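Local coordinates for protein EF-P arginine 32 rhamnosyl-transferase (Pseudomonas putida KT2440, PDB 5NV8) that is a rhamnosyltransferase of the EarP family, a two-domain GT-B-like glycosyltransferase modelled with 2'-deoxy-thymidine-beta-L-rhamnose, at residues G162-L170 against R371-A379. Residues are numbered along the deposited sequence; the frame is centred on the assembly and turned at random.
Sequences GLLREGSLL and RQAAQPDLA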
loop_
_atom_site.group_PDB
_atom_site.type_symbol
_atom_site.label_atom_id
_atom_site.label_comp_id
_atom_site.label_asym_id
_atom_site.label_seq_id
_atom_site.Cartn_x
_atom_site.Cartn_y
_atom_site.Cartn_z
ATOM N N GLY A 162 -14.446 -8.021 2.054
ATOM C CA GLY A 162 -13.923 -6.682 2.259
ATOM C C GLY A 162 -12.438 -6.552 1.966
ATOM O O GLY A 162 -11.977 -6.901 0.881
ATOM N N LEU A 163 -11.686 -6.047 2.942
ATOM C CA LEU A 163 -10.254 -5.841 2.795
ATOM C C LEU A 163 -9.516 -6.524 3.937
ATOM O O LEU A 163 -10.053 -6.689 5.035
ATOM C CB LEU A 163 -9.902 -4.346 2.761
ATOM C CG LEU A 163 -10.868 -3.434 1.996
ATOM C CD1 LEU A 163 -10.667 -1.975 2.370
ATOM C CD2 LEU A 163 -10.717 -3.624 0.496
ATOM N N LEU A 164 -8.279 -6.931 3.663
ATOM C CA LEU A 164 -7.436 -7.528 4.691
ATOM C C LEU A 164 -7.039 -6.468 5.709
ATOM O O LEU A 164 -6.414 -5.462 5.360
ATOM C CB LEU A 164 -6.196 -8.162 4.067
ATOM C CG LEU A 164 -6.458 -9.302 3.085
ATOM C CD1 LEU A 164 -5.307 -9.431 2.106
ATOM C CD2 LEU A 164 -6.693 -10.608 3.834
ATOM N N ARG A 165 -7.407 -6.696 6.966
ATOM C CA ARG A 165 -7.076 -5.775 8.050
ATOM C C ARG A 165 -6.888 -6.599 9.314
ATOM O O ARG A 165 -7.845 -7.203 9.809
ATOM C CB ARG A 165 -8.166 -4.722 8.232
ATOM C CG ARG A 165 -7.770 -3.538 9.103
ATOM C CD ARG A 165 -8.994 -2.802 9.643
ATOM N NE ARG A 165 -10.042 -3.708 10.114
ATOM C CZ ARG A 165 -11.188 -3.928 9.477
ATOM N NH1 ARG A 165 -11.431 -3.328 8.321
ATOM N NH2 ARG A 165 -12.081 -4.765 9.983
ATOM N N GLU A 166 -5.658 -6.630 9.817
ATOM C CA GLU A 166 -5.360 -7.331 11.058
ATOM C C GLU A 166 -6.110 -6.699 12.227
ATOM O O GLU A 166 -6.318 -5.483 12.278
ATOM C CB GLU A 166 -3.853 -7.316 11.331
ATOM C CG GLU A 166 -2.994 -7.971 10.249
ATOM C CD GLU A 166 -2.769 -7.097 9.025
ATOM O OE1 GLU A 166 -3.403 -6.029 8.905
ATOM O OE2 GLU A 166 -1.958 -7.494 8.166
ATOM N N GLY A 167 -6.501 -7.547 13.185
ATOM C CA GLY A 167 -7.298 -7.081 14.310
ATOM C C GLY A 167 -6.664 -5.951 15.100
ATOM O O GLY A 167 -7.364 -5.046 15.562
ATOM N N SER A 168 -5.339 -5.975 15.261
ATOM C CA SER A 168 -4.643 -4.984 16.076
ATOM C C SER A 168 -3.851 -3.979 15.244
ATOM O O SER A 168 -2.993 -3.277 15.785
ATOM C CB SER A 168 -3.716 -5.675 17.076
ATOM O OG SER A 168 -2.610 -6.269 16.417
ATOM N N LEU A 169 -4.126 -3.888 13.942
ATOM C CA LEU A 169 -3.324 -3.024 13.081
ATOM C C LEU A 169 -3.522 -1.553 13.429
ATOM O O LEU A 169 -2.549 -0.822 13.649
ATOM C CB LEU A 169 -3.667 -3.280 11.614
ATOM C CG LEU A 169 -2.894 -2.411 10.621
ATOM C CD1 LEU A 169 -1.408 -2.684 10.742
ATOM C CD2 LEU A 169 -3.376 -2.660 9.201
ATOM N N LEU A 170 -4.779 -1.100 13.469
ATOM C CA LEU A 170 -5.054 0.299 13.783
ATOM C C LEU A 170 -4.498 0.677 15.151
ATOM O O LEU A 170 -3.953 1.774 15.326
ATOM C CB LEU A 170 -6.557 0.566 13.722
ATOM C CG LEU A 170 -7.238 0.494 12.353
ATOM C CD1 LEU A 170 -8.530 1.296 12.368
ATOM C CD2 LEU A 170 -6.318 0.978 11.243
ATOM N N ARG A 371 -13.586 4.903 8.462
ATOM C CA ARG A 371 -14.813 4.421 7.838
ATOM C C ARG A 371 -14.625 3.024 7.259
ATOM O O ARG A 371 -15.496 2.159 7.412
ATOM C CB ARG A 371 -15.263 5.397 6.751
ATOM C CG ARG A 371 -16.322 4.849 5.806
ATOM C CD ARG A 371 -16.465 5.729 4.574
ATOM N NE ARG A 371 -16.553 4.941 3.346
ATOM C CZ ARG A 371 -17.683 4.711 2.687
ATOM N NH1 ARG A 371 -18.828 5.212 3.132
ATOM N NH2 ARG A 371 -17.670 3.982 1.579
ATOM N N GLN A 372 -13.493 2.783 6.595
ATOM C CA GLN A 372 -13.256 1.478 5.990
ATOM C C GLN A 372 -13.121 0.392 7.051
ATOM O O GLN A 372 -13.641 -0.718 6.878
ATOM C CB GLN A 372 -12.010 1.528 5.108
ATOM C CG GLN A 372 -12.269 2.001 3.681
ATOM C CD GLN A 372 -13.594 1.509 3.124
ATOM O OE1 GLN A 372 -13.717 0.355 2.714
ATOM N NE2 GLN A 372 -14.589 2.388 3.095
ATOM N N ALA A 373 -12.442 0.692 8.159
ATOM C CA ALA A 373 -12.216 -0.312 9.192
ATOM C C ALA A 373 -13.476 -0.662 9.971
ATOM O O ALA A 373 -13.463 -1.644 10.720
ATOM C CB ALA A 373 -11.132 0.162 10.159
ATOM N N ALA A 374 -14.554 0.109 9.819
ATOM C CA ALA A 374 -15.782 -0.178 10.551
ATOM C C ALA A 374 -16.450 -1.461 10.075
ATOM O O ALA A 374 -17.278 -2.020 10.802
ATOM C CB ALA A 374 -16.750 0.998 10.431
ATOM N N GLN A 375 -16.110 -1.934 8.879
ATOM C CA GLN A 375 -16.583 -3.170 8.269
ATOM C C GLN A 375 -15.662 -4.328 8.647
ATOM O O GLN A 375 -14.441 -4.153 8.709
ATOM C CB GLN A 375 -16.638 -3.032 6.749
ATOM C CG GLN A 375 -17.188 -4.248 6.020
ATOM C CD GLN A 375 -17.366 -4.008 4.533
ATOM O OE1 GLN A 375 -17.049 -2.932 4.023
ATOM N NE2 GLN A 375 -17.877 -5.012 3.829
ATOM N N PRO A 376 -16.223 -5.504 8.932
ATOM C CA PRO A 376 -15.384 -6.673 9.216
ATOM C C PRO A 376 -14.378 -6.931 8.101
ATOM O O PRO A 376 -14.645 -6.690 6.921
ATOM C CB PRO A 376 -16.399 -7.815 9.338
ATOM C CG PRO A 376 -17.634 -7.143 9.826
ATOM C CD PRO A 376 -17.651 -5.780 9.174
ATOM N N ASP A 377 -13.209 -7.423 8.495
ATOM C CA ASP A 377 -12.104 -7.615 7.571
ATOM C C ASP A 377 -12.368 -8.813 6.662
ATOM O O ASP A 377 -13.378 -9.514 6.775
ATOM C CB ASP A 377 -10.802 -7.797 8.345
ATOM C CG ASP A 377 -10.821 -9.032 9.225
ATOM O OD1 ASP A 377 -11.647 -9.083 10.158
ATOM O OD2 ASP A 377 -10.011 -9.951 8.987
ATOM N N LEU A 378 -11.424 -9.058 5.752
ATOM C CA LEU A 378 -11.598 -10.124 4.773
ATOM C C LEU A 378 -11.413 -11.502 5.399
ATOM O O LEU A 378 -12.155 -12.438 5.076
ATOM C CB LEU A 378 -10.626 -9.930 3.611
ATOM C CG LEU A 378 -10.849 -10.868 2.426
ATOM C CD1 LEU A 378 -12.100 -10.459 1.650
ATOM C CD2 LEU A 378 -9.625 -10.894 1.530
ATOM N N ALA A 379 -10.423 -11.651 6.286
ATOM C CA ALA A 379 -10.192 -12.948 6.918
ATOM C C ALA A 379 -11.414 -13.400 7.709
ATOM O O ALA A 379 -11.803 -14.573 7.649
ATOM C CB ALA A 379 -8.957 -12.885 7.817
HETATM O O HOH W 1 -13.041 -4.379 5.291
#
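R165 reaches across to the bend between helices 358-373 and 378-387 and fixes its guanidinium on the carbonyl of Q375. R165 NH2 makes the stronger bond, 2.8 Å to Q375 O, an oxygen about 18° out of the guanidinium plane; NH1 adds a weak one to the same oxygen. CG lies anti to the backbone N (chi1 -166°) and the chain bends at chi3, which turns the head back over the bend. A373 O lies over one face and D377 CB over the opposite one, both displaced toward the rim. The carboxylate of D377 is close in charge alone: D377 OD1 is 4.3 Å from R165 NH2, well out of the guanidinium plane. D377, the N-cap of helix 378-387, spends its carboxylate on that helix, capping a backbone N of the first turn and hydrogen-bonding T380 OG1 through OD1.

Backbone bonding continues at that helix start, where L378 N donates to L163 O at 2.8 Å. One water bridges L163 N and P376 O.

In this GT-B-like architecture of two domains, D377 and A379 touch Q40 of helix 30-43, so helix 378-387 returns to the N-terminal domain, as in other GT-B enzymes. Segment 162-170, the loop leading into helix 169-177, runs beside that return; the side chain of L164 is about 9 Å from the bound 2'-deoxy-thymidine-beta-L-rhamnose.

L378 splits its branches: L378 CD1 lies against the backbone of G162, with G162 N at 3.4 Å, while CD2 makes an apolar contact with L164 CD2 at 3.7 Å, and L164 also packs on V33 and L37 of helix 30-43. At the other end L170 CD1 touches the methyl CB of A373 at 3.6 Å, and R165 CD lies against that same methyl.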